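Local coordinates for protein ribonucleoside-diphosphate reductase subunit beta (Bacillus halodurans C-125, PDB 2RCC) that probably serves as the diiron-binding small subunit of a class I ribonucleotide reductase, which makes deoxyribonucleotides from ribonucleotides for DNA synthesis, at residues Leu85-Ser90 with Asp150-Arg155; Ser113-Gln118 with Tyr225-Ile230; Ser178-Val183 with Lys247-Thr252; Phe190-Ala195 with Thr283-Ile288. All coordinates share one frame; numbering follows the deposited sequence. Where two conformers were deposited one is given.

The four contacts pack around a probable diiron site in a ferritin-like helical fold, largely through apolar side chains. Contacts 2 and 3 share a border, where Phe227 CB lies 3.6 Å from Val183 CG2, although their centres are 16 Å apart. Contacts 1 and 4 meet at Phe190, whose CE2 comes within 3.3 Å of Leu88 CD1. The probable iron ligands link the set: between side chains, Leu115 of contact 2 is about 4 Å from His223, Tyr191 of contact 4 about 3 Å from Glu220, and Tyr181 of contact 3 about 9 Å from Glu186. Contact 1 includes Asp89, a probable iron ligand, and its Leu88 side chain is about 7 Å from that of Tyr126, the probable active-site tyrosine.

Contact 1 of 4, residues Leu85-Ser90 with Asp150-Arg155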
loop_
_atom_site.group_PDB
_atom_site.type_symbol
_atom_site.label_atom_id
_atom_site.label_comp_id
_atom_site.label_asym_id
_atom_site.label_seq_id
_atom_site.Cartn_x
_atom_site.Cartn_y
_atom_site.Cartn_z
ATOM N N LEU A 85 8.282 -18.775 -7.991
ATOM C CA LEU A 85 7.618 -17.806 -7.105
ATOM C C LEU A 85 8.470 -16.543 -6.903
ATOM O O LEU A 85 7.931 -15.437 -6.948
ATOM C CB LEU A 85 7.245 -18.451 -5.759
ATOM C CG LEU A 85 6.104 -19.482 -5.850
ATOM C CD1 LEU A 85 5.987 -20.279 -4.555
ATOM C CD2 LEU A 85 4.795 -18.815 -6.186
ATOM N N ALA A 86 9.778 -16.715 -6.707
ATOM C CA ALA A 86 10.709 -15.595 -6.590
ATOM C C ALA A 86 10.855 -14.855 -7.926
ATOM O O ALA A 86 10.920 -13.638 -7.932
ATOM C CB ALA A 86 12.062 -16.078 -6.095
ATOM N N PHE A 87 10.874 -15.596 -9.039
ATOM C CA PHE A 87 11.029 -15.045 -10.411
ATOM C C PHE A 87 9.850 -14.232 -10.918
ATOM O O PHE A 87 10.066 -13.310 -11.679
ATOM C CB PHE A 87 11.289 -16.197 -11.427
ATOM C CG PHE A 87 11.437 -15.755 -12.887
ATOM C CD1 PHE A 87 12.662 -15.352 -13.387
ATOM C CD2 PHE A 87 10.342 -15.761 -13.757
ATOM C CE1 PHE A 87 12.796 -14.941 -14.719
ATOM C CE2 PHE A 87 10.472 -15.353 -15.084
ATOM C CZ PHE A 87 11.701 -14.948 -15.561
ATOM N N LEU A 88 8.628 -14.579 -10.529
ATOM C CA LEU A 88 7.424 -13.905 -11.044
ATOM C C LEU A 88 7.335 -12.387 -10.813
ATOM O O LEU A 88 6.605 -11.717 -11.550
ATOM C CB LEU A 88 6.122 -14.609 -10.592
ATOM C CG LEU A 88 5.796 -15.930 -11.302
ATOM C CD1 LEU A 88 4.603 -16.524 -10.659
ATOM C CD2 LEU A 88 5.567 -15.791 -12.803
ATOM N N ASP A 89 8.054 -11.839 -9.831
ATOM C CA ASP A 89 8.133 -10.374 -9.704
ATOM C C ASP A 89 8.638 -9.755 -11.020
ATOM O O ASP A 89 8.064 -8.777 -11.487
ATOM C CB ASP A 89 9.094 -9.959 -8.599
ATOM N N SER A 90 9.685 -10.371 -11.599
ATOM C CA SER A 90 10.354 -9.943 -12.846
ATOM C C SER A 90 9.468 -9.808 -14.079
ATOM O O SER A 90 9.488 -8.763 -14.730
ATOM C CB SER A 90 11.472 -10.931 -13.222
ATOM O OG SER A 90 12.276 -11.245 -12.107
ATOM N N ASP A 150 8.619 -22.464 -21.872
ATOM C CA ASP A 150 7.435 -22.298 -22.722
ATOM C C ASP A 150 6.135 -22.412 -21.966
ATOM O O ASP A 150 5.191 -21.704 -22.299
ATOM C CB ASP A 150 7.422 -23.334 -23.835
ATOM C CG ASP A 150 8.586 -23.182 -24.779
ATOM O OD1 ASP A 150 8.757 -22.076 -25.349
ATOM O OD2 ASP A 150 9.321 -24.175 -24.953
ATOM N N VAL A 151 6.071 -23.327 -20.998
ATOM C CA VAL A 151 4.872 -23.516 -20.178
ATOM C C VAL A 151 4.590 -22.207 -19.414
ATOM O O VAL A 151 3.433 -21.809 -19.291
ATOM C CB VAL A 151 4.981 -24.744 -19.227
ATOM C CG1 VAL A 151 3.761 -24.844 -18.313
ATOM C CG2 VAL A 151 5.166 -26.052 -20.036
ATOM N N LEU A 152 5.649 -21.527 -18.955
ATOM C CA LEU A 152 5.521 -20.220 -18.290
ATOM C C LEU A 152 5.023 -19.151 -19.253
ATOM O O LEU A 152 4.095 -18.424 -18.909
ATOM C CB LEU A 152 6.841 -19.801 -17.635
ATOM C CG LEU A 152 6.870 -18.527 -16.777
ATOM C CD1 LEU A 152 5.817 -18.529 -15.678
ATOM C CD2 LEU A 152 8.253 -18.387 -16.201
ATOM N N LYS A 153 5.631 -19.068 -20.439
ATOM C CA LYS A 153 5.223 -18.113 -21.481
ATOM C C LYS A 153 3.736 -18.245 -21.816
ATOM O O LYS A 153 3.046 -17.237 -21.945
ATOM C CB LYS A 153 6.060 -18.283 -22.756
ATOM N N GLU A 154 3.249 -19.482 -21.928
ATOM C CA GLU A 154 1.836 -19.744 -22.229
ATOM C C GLU A 154 0.907 -19.356 -21.075
ATOM O O GLU A 154 -0.214 -18.899 -21.314
ATOM C CB GLU A 154 1.617 -21.216 -22.611
ATOM N N ARG A 155 1.371 -19.522 -19.839
ATOM C CA ARG A 155 0.553 -19.198 -18.694
ATOM C C ARG A 155 0.419 -17.673 -18.575
ATOM O O ARG A 155 -0.663 -17.170 -18.281
ATOM C CB ARG A 155 1.135 -19.822 -17.423
ATOM C CG ARG A 155 0.068 -20.190 -16.456
ATOM C CD ARG A 155 0.590 -20.863 -15.195
ATOM N NE ARG A 155 -0.566 -21.242 -14.392
ATOM C CZ ARG A 155 -0.565 -21.616 -13.118
ATOM N NH1 ARG A 155 0.544 -21.673 -12.380
ATOM N NH2 ARG A 155 -1.733 -21.924 -12.586
#
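The carbonyl oxygen of Phe87, the residue whose ring meets Leu152 across this contact, takes a bond from Ser90 N at 3.0 Å and a second, weak one from Ser90 OG at 3.1 Å. Ser90 is thus tied back to a residue that does part of the packing. Across the gap, all the work on the side of helix 150-168 falls to Leu152, whose two methyls divide the labour. Its CD2 settles obliquely against the ring of Phe87, 3.9 Å from CE2, while its CD1 lies 4.0 Å from CD2 of Leu88, the two leucines running past each other in opposite senses. With CG of Leu152 anti to the backbone N (chi1 -174°), the fork is carried out from its helix and spans both neighbours. The backbones stay well apart, with 9.8 Å between the CA atoms of Leu88 and Leu152. Phe143 and Trp146 of helix 136-147 extend the apolar layer, the first against Phe87 and the second against Leu152. Leu88 immediately precedes Asp89, which probably binds iron as in related small subunits. Only dispersion and the exclusion of water join the two segments here, so the small, largely buried interface depends on fit of shape.

Contact 2 of 4, residues Ser113-Gln118 with Tyr225-Ile230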
loop_
_atom_site.group_PDB
_atom_site.type_symbol
_atom_site.label_atom_id
_atom_site.label_comp_id
_atom_site.label_asym_id
_atom_site.label_seq_id
_atom_site.Cartn_x
_atom_site.Cartn_y
_atom_site.Cartn_z
ATOM N N SER A 113 -3.664 -0.451 -1.541
ATOM C CA SER A 113 -2.321 -0.076 -1.120
ATOM C C SER A 113 -1.748 -1.118 -0.135
ATOM O O SER A 113 -0.604 -1.536 -0.276
ATOM C CB SER A 113 -2.300 1.347 -0.529
ATOM O OG SER A 113 -1.055 1.660 0.022
ATOM N N VAL A 114 -2.546 -1.524 0.848
ATOM C CA VAL A 114 -2.142 -2.540 1.811
ATOM C C VAL A 114 -1.861 -3.852 1.046
ATOM O O VAL A 114 -0.836 -4.451 1.275
ATOM C CB VAL A 114 -3.207 -2.764 2.930
ATOM C CG1 VAL A 114 -2.788 -3.925 3.853
ATOM C CG2 VAL A 114 -3.513 -1.471 3.689
ATOM N N LEU A 115 -2.677 -4.215 0.057
ATOM C CA LEU A 115 -2.447 -5.453 -0.732
ATOM C C LEU A 115 -1.127 -5.415 -1.489
ATOM O O LEU A 115 -0.397 -6.410 -1.558
ATOM C CB LEU A 115 -3.559 -5.752 -1.801
ATOM C CG LEU A 115 -4.663 -6.703 -1.385
ATOM C CD1 LEU A 115 -5.455 -6.134 -0.225
ATOM C CD2 LEU A 115 -5.596 -7.102 -2.521
ATOM N N SER A 116 -0.866 -4.287 -2.140
ATOM C CA SER A 116 0.338 -4.113 -2.940
ATOM C C SER A 116 1.613 -4.291 -2.089
ATOM O O SER A 116 2.575 -4.941 -2.504
ATOM C CB SER A 116 0.313 -2.747 -3.576
ATOM O OG SER A 116 1.338 -2.684 -4.564
ATOM N N PHE A 117 1.610 -3.647 -0.942
ATOM C CA PHE A 117 2.656 -3.790 0.057
ATOM C C PHE A 117 2.857 -5.278 0.484
ATOM O O PHE A 117 3.990 -5.793 0.519
ATOM C CB PHE A 117 2.343 -2.898 1.232
ATOM C CG PHE A 117 3.104 -3.242 2.459
ATOM C CD1 PHE A 117 4.468 -3.008 2.519
ATOM C CD2 PHE A 117 2.492 -3.909 3.481
ATOM C CE1 PHE A 117 5.212 -3.413 3.637
ATOM C CE2 PHE A 117 3.208 -4.292 4.595
ATOM C CZ PHE A 117 4.574 -4.037 4.665
ATOM N N GLN A 118 1.759 -5.960 0.790
ATOM C CA GLN A 118 1.808 -7.387 1.146
ATOM C C GLN A 118 2.449 -8.174 0.002
ATOM O O GLN A 118 3.286 -9.019 0.256
ATOM C CB GLN A 118 0.402 -7.944 1.494
ATOM C CG GLN A 118 -0.136 -7.359 2.835
ATOM C CD GLN A 118 -1.359 -8.084 3.384
ATOM O OE1 GLN A 118 -2.123 -8.656 2.644
ATOM N NE2 GLN A 118 -1.555 -8.007 4.688
ATOM N N TYR A 225 -11.243 -12.551 -0.118
ATOM C CA TYR A 225 -12.422 -12.023 0.543
ATOM C C TYR A 225 -12.732 -10.604 -0.002
ATOM O O TYR A 225 -13.878 -10.328 -0.355
ATOM C CB TYR A 225 -12.226 -12.035 2.067
ATOM C CG TYR A 225 -13.280 -11.352 2.881
ATOM C CD1 TYR A 225 -14.468 -11.996 3.235
ATOM C CD2 TYR A 225 -13.084 -10.053 3.334
ATOM C CE1 TYR A 225 -15.428 -11.348 3.986
ATOM C CE2 TYR A 225 -14.034 -9.414 4.058
ATOM C CZ TYR A 225 -15.190 -10.055 4.388
ATOM O OH TYR A 225 -16.079 -9.353 5.153
ATOM N N LEU A 226 -11.716 -9.757 -0.128
ATOM C CA LEU A 226 -11.895 -8.413 -0.676
ATOM C C LEU A 226 -12.432 -8.470 -2.117
ATOM O O LEU A 226 -13.431 -7.814 -2.463
ATOM C CB LEU A 226 -10.582 -7.638 -0.659
ATOM C CG LEU A 226 -10.589 -6.222 -1.266
ATOM C CD1 LEU A 226 -11.630 -5.342 -0.626
ATOM C CD2 LEU A 226 -9.203 -5.626 -1.202
ATOM N N PHE A 227 -11.741 -9.221 -2.957
ATOM C CA PHE A 227 -12.162 -9.316 -4.366
ATOM C C PHE A 227 -13.553 -9.924 -4.573
ATOM O O PHE A 227 -14.301 -9.474 -5.438
ATOM C CB PHE A 227 -11.125 -10.079 -5.192
ATOM C CG PHE A 227 -9.753 -9.433 -5.228
ATOM C CD1 PHE A 227 -9.605 -8.102 -5.595
ATOM C CD2 PHE A 227 -8.590 -10.207 -4.996
ATOM C CE1 PHE A 227 -8.334 -7.528 -5.662
ATOM C CE2 PHE A 227 -7.335 -9.636 -5.058
ATOM C CZ PHE A 227 -7.205 -8.304 -5.380
ATOM N N THR A 228 -13.901 -10.961 -3.821
ATOM C CA THR A 228 -15.231 -11.563 -3.946
ATOM C C THR A 228 -16.347 -10.636 -3.446
ATOM O O THR A 228 -17.462 -10.610 -4.001
ATOM C CB THR A 228 -15.298 -12.998 -3.332
ATOM O OG1 THR A 228 -15.059 -12.957 -1.935
ATOM C CG2 THR A 228 -14.287 -13.898 -3.960
ATOM N N ASN A 229 -16.058 -9.852 -2.412
ATOM C CA ASN A 229 -16.978 -8.839 -1.927
ATOM C C ASN A 229 -17.199 -7.773 -2.996
ATOM O O ASN A 229 -18.340 -7.422 -3.279
ATOM C CB ASN A 229 -16.485 -8.167 -0.639
ATOM C CG ASN A 229 -16.774 -8.964 0.634
ATOM O OD1 ASN A 229 -17.377 -10.003 0.614
ATOM N ND2 ASN A 229 -16.344 -8.431 1.754
ATOM N N ILE A 230 -16.119 -7.307 -3.632
ATOM C CA ILE A 230 -16.235 -6.304 -4.718
ATOM C C ILE A 230 -17.062 -6.859 -5.854
ATOM O O ILE A 230 -17.919 -6.139 -6.404
ATOM C CB ILE A 230 -14.834 -5.822 -5.248
ATOM C CG1 ILE A 230 -14.135 -5.015 -4.181
ATOM C CG2 ILE A 230 -15.002 -4.973 -6.535
ATOM C CD1 ILE A 230 -12.637 -4.859 -4.448
#
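Helices 106-133 and 207-237 pass each other with 9.9 Å between the CA atoms of Leu115 and Leu226, a spacing that only side chains can bridge. Leu115 does so alone from its segment. Its CD1 meets Leu226 CD2 at 3.9 Å, and its CD2 presses on the far end of the Phe227 ring, 3.5 Å from CZ, approaching obliquely. The leucine's chi1 of -96° departs from a staggered value, which suggests mild strain in holding both methyls in place. Phe227, its CG anti to the carbonyl carbon (chi1 -61°), comes to meet it from the opposite direction. One turn away, Gln118 OE1 accepts a hydrogen bond from NE2 of His223. Leu115 packs on His223 and Phe227 on Glu186, both probable iron ligands, while Phe117 stacks on Phe117 of the second subunit. The two segments are thus joined by hydrocarbon alone, with no polar bond between them, and this apolar contact is set directly against two residues that probably hold the metal.

Contact 3 of 4, residues Ser178-Val183 with Lys247-Thr252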
loop_
_atom_site.group_PDB
_atom_site.type_symbol
_atom_site.label_atom_id
_atom_site.label_comp_id
_atom_site.label_asym_id
_atom_site.label_seq_id
_atom_site.Cartn_x
_atom_site.Cartn_y
_atom_site.Cartn_z
ATOM N N SER A 178 -11.676 -8.586 -14.736
ATOM C CA SER A 178 -10.390 -8.381 -14.076
ATOM C C SER A 178 -10.408 -8.818 -12.589
ATOM O O SER A 178 -9.445 -9.406 -12.101
ATOM C CB SER A 178 -9.992 -6.904 -14.274
ATOM O OG SER A 178 -8.868 -6.576 -13.506
ATOM N N ILE A 179 -11.491 -8.527 -11.865
ATOM C CA ILE A 179 -11.701 -9.001 -10.469
ATOM C C ILE A 179 -11.728 -10.534 -10.406
ATOM O O ILE A 179 -11.171 -11.133 -9.479
ATOM C CB ILE A 179 -13.039 -8.442 -9.863
ATOM C CG1 ILE A 179 -12.911 -6.953 -9.557
ATOM C CG2 ILE A 179 -13.470 -9.203 -8.583
ATOM C CD1 ILE A 179 -12.046 -6.645 -8.301
ATOM N N VAL A 180 -12.367 -11.172 -11.385
ATOM C CA VAL A 180 -12.394 -12.644 -11.430
ATOM C C VAL A 180 -10.981 -13.196 -11.602
ATOM O O VAL A 180 -10.624 -14.163 -10.919
ATOM C CB VAL A 180 -13.347 -13.222 -12.518
ATOM C CG1 VAL A 180 -13.207 -14.782 -12.602
ATOM C CG2 VAL A 180 -14.829 -12.812 -12.226
ATOM N N TYR A 181 -10.202 -12.605 -12.521
ATOM C CA TYR A 181 -8.815 -13.033 -12.709
ATOM C C TYR A 181 -8.019 -12.821 -11.419
ATOM O O TYR A 181 -7.200 -13.667 -11.086
ATOM C CB TYR A 181 -8.120 -12.336 -13.874
ATOM C CG TYR A 181 -8.802 -12.493 -15.199
ATOM C CD1 TYR A 181 -9.175 -13.740 -15.692
ATOM C CD2 TYR A 181 -9.059 -11.392 -15.971
ATOM C CE1 TYR A 181 -9.811 -13.864 -16.928
ATOM C CE2 TYR A 181 -9.673 -11.503 -17.181
ATOM C CZ TYR A 181 -10.063 -12.725 -17.657
ATOM O OH TYR A 181 -10.685 -12.766 -18.888
ATOM N N ASP A 182 -8.264 -11.721 -10.702
ATOM C CA ASP A 182 -7.610 -11.465 -9.375
ATOM C C ASP A 182 -7.896 -12.582 -8.331
ATOM O O ASP A 182 -7.010 -12.978 -7.556
ATOM C CB ASP A 182 -8.037 -10.134 -8.741
ATOM C CG ASP A 182 -7.593 -8.879 -9.505
ATOM O OD1 ASP A 182 -6.647 -8.921 -10.315
ATOM O OD2 ASP A 182 -8.222 -7.799 -9.262
ATOM N N VAL A 183 -9.144 -13.025 -8.266
ATOM C CA VAL A 183 -9.563 -14.135 -7.398
ATOM C C VAL A 183 -8.778 -15.409 -7.781
ATOM O O VAL A 183 -8.277 -16.100 -6.920
ATOM C CB VAL A 183 -11.114 -14.356 -7.448
ATOM C CG1 VAL A 183 -11.523 -15.725 -6.878
ATOM C CG2 VAL A 183 -11.853 -13.208 -6.723
ATOM N N LYS A 247 -22.415 -15.751 -15.272
ATOM C CA LYS A 247 -22.266 -17.057 -14.632
ATOM C C LYS A 247 -21.433 -18.005 -15.520
ATOM O O LYS A 247 -20.581 -18.723 -15.012
ATOM C CB LYS A 247 -23.628 -17.697 -14.285
ATOM C CG LYS A 247 -24.604 -16.840 -13.453
ATOM C CD LYS A 247 -25.776 -17.638 -12.830
ATOM C CE LYS A 247 -26.662 -16.704 -11.941
ATOM N N THR A 248 -21.696 -17.998 -16.827
ATOM C CA THR A 248 -20.926 -18.780 -17.799
ATOM C C THR A 248 -19.467 -18.329 -17.841
ATOM O O THR A 248 -18.563 -19.165 -17.812
ATOM C CB THR A 248 -21.542 -18.688 -19.213
ATOM O OG1 THR A 248 -22.858 -19.234 -19.175
ATOM C CG2 THR A 248 -20.720 -19.487 -20.219
ATOM N N PHE A 249 -19.233 -17.025 -17.907
ATOM C CA PHE A 249 -17.866 -16.468 -17.827
ATOM C C PHE A 249 -17.053 -16.955 -16.594
ATOM O O PHE A 249 -15.892 -17.386 -16.713
ATOM C CB PHE A 249 -17.885 -14.928 -17.829
ATOM C CG PHE A 249 -16.512 -14.318 -17.630
ATOM C CD1 PHE A 249 -15.654 -14.185 -18.712
ATOM C CD2 PHE A 249 -16.062 -13.931 -16.375
ATOM C CE1 PHE A 249 -14.392 -13.664 -18.564
ATOM C CE2 PHE A 249 -14.783 -13.404 -16.211
ATOM C CZ PHE A 249 -13.951 -13.264 -17.307
ATOM N N VAL A 250 -17.652 -16.861 -15.412
ATOM C CA VAL A 250 -17.003 -17.290 -14.174
ATOM C C VAL A 250 -16.733 -18.806 -14.198
ATOM O O VAL A 250 -15.634 -19.242 -13.882
ATOM C CB VAL A 250 -17.840 -16.878 -12.943
ATOM C CG1 VAL A 250 -17.281 -17.475 -11.639
ATOM C CG2 VAL A 250 -17.870 -15.364 -12.843
ATOM N N LYS A 251 -17.716 -19.587 -14.623
ATOM C CA LYS A 251 -17.566 -21.044 -14.661
ATOM C C LYS A 251 -16.439 -21.417 -15.646
ATOM O O LYS A 251 -15.522 -22.124 -15.288
ATOM C CB LYS A 251 -18.912 -21.718 -15.008
ATOM C CG LYS A 251 -19.023 -23.151 -14.518
ATOM C CD LYS A 251 -20.414 -23.773 -14.719
ATOM C CE LYS A 251 -20.731 -24.051 -16.188
ATOM N NZ LYS A 251 -21.898 -24.985 -16.359
ATOM N N THR A 252 -16.504 -20.894 -16.859
ATOM C CA THR A 252 -15.501 -21.132 -17.885
ATOM C C THR A 252 -14.082 -20.711 -17.487
ATOM O O THR A 252 -13.112 -21.475 -17.682
ATOM C CB THR A 252 -15.918 -20.387 -19.169
ATOM O OG1 THR A 252 -17.104 -20.995 -19.667
ATOM C CG2 THR A 252 -14.838 -20.490 -20.241
#
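Val180 and Val250 mark the tight part of this contact, where helices 172-187 and 244-268 run in roughly the same direction, their local axes 29° apart and 10.9 Å at closest approach. The CA atoms of the two valines are 7.1 Å apart, and CG2 of Val180 meets CG2 of Val250 at 4.0 Å. Beside them Phe249, with CG anti to the backbone N (chi1 175°), sends its ring across to the other helix. That ring is met along its rim: Val180 CB lies 4.0 Å from CE2 of Phe249, and Tyr181, whose side chain crosses at about a right angle, brings its OH into the plane of the ring, 3.7 Å from CZ of Phe249. With an alanine in place of Phe249 the ring contacts to Val180 and Tyr181 are gone, which would probably leave a gap beside the Tyr181 hydroxyl, though the valine pair remains.

The opposite character appears at Thr248, Lys251 and Thr252, which are exposed and take no part in the packing. Thr252 OG1 donates to Thr248 O at 3.0 Å from 40° above the carbonyl plane, and Thr252 N donates to that same oxygen; Thr248 OG1 in turn bonds to Glu244 O. In this contact, then, apolar groups and a ring edge join the helices, while the threonine hydroxyls bond to backbone oxygens of their own helix.

Contact 4 of 4, residues Phe190-Ala195 with Thr283-Ile288; sequences FYSGFA and TYISFI
Tyr191 lies with the edge of its ring beside the hydroxyl of Tyr284, a packing contact in which CD2 of Tyr191 and OH of Tyr284 are 4.2 Å apart. A single water makes the polar link. It donates to Tyr191 O at 2.7 Å and is also hydrogen-bonded to Tyr284 OH at 2.7 Å, lying in the plane of that tyrosine's ring. Tyr284 has its CG anti to the backbone N (chi1 170°), which carries the hydroxyl out from helix 278-295 toward the water and Tyr191. Tyr191 O also receives the helical bond from Ala195 N at 3.1 Å, so a buried carbonyl in the first turn of helix 191-202 is held by two donors. Nearby, CD1 of Ile285 approaches OG of Ser192; two conformers of the serine were deposited, so the closeness is doubtful, and the hydroxyl has its polar partner in Glu261. The hydroxyl of Tyr191 bonds to Glu186 O and to Gln221 NE2, and these bonds are likely to hold its ring in place beside Glu220, which like Glu186 is a probable iron ligand. The two ends of Tyr191 thus have separate duties: its backbone oxygen is tied through one water to Tyr284, while its phenol is bonded on the side of the likely metal site.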
loop_
_atom_site.group_PDB
_atom_site.type_symbol
_atom_site.label_atom_id
_atom_site.label_comp_id
_atom_site.label_asym_id
_atom_site.label_seq_id
_atom_site.Cartn_x
_atom_site.Cartn_y
_atom_site.Cartn_z
ATOM N N PHE A 190 -0.940 -21.577 -8.273
ATOM C CA PHE A 190 0.104 -22.069 -7.375
ATOM C C PHE A 190 -0.365 -22.737 -6.086
ATOM O O PHE A 190 0.473 -23.125 -5.314
ATOM C CB PHE A 190 1.184 -21.002 -7.094
ATOM C CG PHE A 190 1.807 -20.472 -8.330
ATOM C CD1 PHE A 190 2.489 -21.323 -9.190
ATOM C CD2 PHE A 190 1.692 -19.126 -8.666
ATOM C CE1 PHE A 190 3.030 -20.852 -10.371
ATOM C CE2 PHE A 190 2.240 -18.650 -9.826
ATOM C CZ PHE A 190 2.905 -19.501 -10.689
ATOM N N TYR A 191 -1.657 -22.998 -5.912
ATOM C CA TYR A 191 -2.106 -23.738 -4.736
ATOM C C TYR A 191 -1.536 -25.153 -4.718
ATOM O O TYR A 191 -1.345 -25.652 -3.631
ATOM C CB TYR A 191 -3.634 -23.685 -4.546
ATOM C CG TYR A 191 -4.066 -22.389 -3.840
ATOM C CD1 TYR A 191 -3.592 -21.136 -4.251
ATOM C CD2 TYR A 191 -4.956 -22.417 -2.763
ATOM C CE1 TYR A 191 -3.988 -19.942 -3.591
ATOM C CE2 TYR A 191 -5.342 -21.230 -2.099
ATOM C CZ TYR A 191 -4.865 -20.002 -2.521
ATOM O OH TYR A 191 -5.263 -18.826 -1.868
ATOM N N SER A 192 -1.256 -25.785 -5.885
ATOM C CA SER A 192 -0.545 -27.085 -5.942
ATOM C C SER A 192 0.838 -26.968 -5.360
ATOM O O SER A 192 1.324 -27.867 -4.666
ATOM C CB SER A 192 -0.323 -27.569 -7.376
ATOM O OG SER A 192 -1.531 -27.735 -8.054
ATOM N N GLY A 193 1.498 -25.856 -5.695
ATOM C CA GLY A 193 2.837 -25.580 -5.246
ATOM C C GLY A 193 2.885 -25.314 -3.767
ATOM O O GLY A 193 3.756 -25.811 -3.103
ATOM N N PHE A 194 1.922 -24.553 -3.242
ATOM C CA PHE A 194 1.858 -24.362 -1.786
ATOM C C PHE A 194 1.659 -25.686 -1.076
ATOM O O PHE A 194 2.319 -25.959 -0.083
ATOM C CB PHE A 194 0.774 -23.384 -1.379
ATOM C CG PHE A 194 0.908 -21.987 -2.012
ATOM C CD1 PHE A 194 2.162 -21.393 -2.248
ATOM C CD2 PHE A 194 -0.224 -21.272 -2.337
ATOM C CE1 PHE A 194 2.274 -20.132 -2.805
ATOM C CE2 PHE A 194 -0.117 -19.978 -2.916
ATOM C CZ PHE A 194 1.129 -19.416 -3.143
ATOM N N ALA A 195 0.787 -26.529 -1.610
ATOM C CA ALA A 195 0.580 -27.879 -1.063
ATOM C C ALA A 195 1.866 -28.693 -0.989
ATOM O O ALA A 195 2.044 -29.470 -0.039
ATOM C CB ALA A 195 -0.493 -28.635 -1.876
ATOM N N THR A 283 -8.101 -33.434 -7.890
ATOM C CA THR A 283 -9.403 -33.298 -7.237
ATOM C C THR A 283 -9.387 -32.095 -6.292
ATOM O O THR A 283 -10.363 -31.375 -6.226
ATOM C CB THR A 283 -9.807 -34.546 -6.481
ATOM O OG1 THR A 283 -9.712 -35.669 -7.356
ATOM C CG2 THR A 283 -11.253 -34.457 -5.920
ATOM N N TYR A 284 -8.293 -31.903 -5.574
ATOM C CA TYR A 284 -8.114 -30.744 -4.686
ATOM C C TYR A 284 -8.161 -29.419 -5.464
ATOM O O TYR A 284 -8.807 -28.466 -5.025
ATOM C CB TYR A 284 -6.820 -30.892 -3.849
ATOM C CG TYR A 284 -6.415 -29.659 -3.071
ATOM C CD1 TYR A 284 -7.196 -29.184 -2.017
ATOM C CD2 TYR A 284 -5.240 -28.969 -3.379
ATOM C CE1 TYR A 284 -6.818 -28.027 -1.308
ATOM C CE2 TYR A 284 -4.862 -27.849 -2.682
ATOM C CZ TYR A 284 -5.640 -27.387 -1.644
ATOM O OH TYR A 284 -5.225 -26.259 -0.981
ATOM N N ILE A 285 -7.516 -29.365 -6.626
ATOM C CA ILE A 285 -7.595 -28.160 -7.488
ATOM C C ILE A 285 -9.066 -27.903 -7.938
ATOM O O ILE A 285 -9.512 -26.756 -7.938
ATOM C CB ILE A 285 -6.663 -28.275 -8.717
ATOM C CG1 ILE A 285 -5.196 -28.319 -8.260
ATOM C CG2 ILE A 285 -6.890 -27.099 -9.738
ATOM C CD1 ILE A 285 -4.245 -28.903 -9.313
ATOM N N SER A 286 -9.812 -28.948 -8.282
ATOM C CA SER A 286 -11.249 -28.807 -8.651
ATOM C C SER A 286 -12.081 -28.274 -7.489
ATOM O O SER A 286 -12.950 -27.391 -7.661
ATOM C CB SER A 286 -11.862 -30.129 -9.121
ATOM O OG SER A 286 -11.263 -30.556 -10.325
ATOM N N PHE A 287 -11.824 -28.843 -6.318
ATOM C CA PHE A 287 -12.440 -28.409 -5.061
ATOM C C PHE A 287 -12.186 -26.905 -4.796
ATOM O O PHE A 287 -13.102 -26.177 -4.383
ATOM C CB PHE A 287 -11.870 -29.270 -3.926
ATOM C CG PHE A 287 -12.387 -28.926 -2.568
ATOM C CD1 PHE A 287 -13.603 -29.434 -2.136
ATOM C CD2 PHE A 287 -11.648 -28.127 -1.703
ATOM C CE1 PHE A 287 -14.080 -29.147 -0.873
ATOM C CE2 PHE A 287 -12.131 -27.834 -0.431
ATOM C CZ PHE A 287 -13.350 -28.356 -0.023
ATOM N N ILE A 288 -10.958 -26.431 -5.019
ATOM C CA ILE A 288 -10.646 -24.993 -4.852
ATOM C C ILE A 288 -11.417 -24.165 -5.865
ATOM O O ILE A 288 -11.968 -23.123 -5.491
ATOM C CB ILE A 288 -9.130 -24.649 -4.973
ATOM C CG1 ILE A 288 -8.290 -25.387 -3.914
ATOM C CG2 ILE A 288 -8.897 -23.153 -4.814
ATOM C CD1 ILE A 288 -8.836 -25.281 -2.523
HETATM O O HOH W 1 -2.723 -25.426 -1.291
#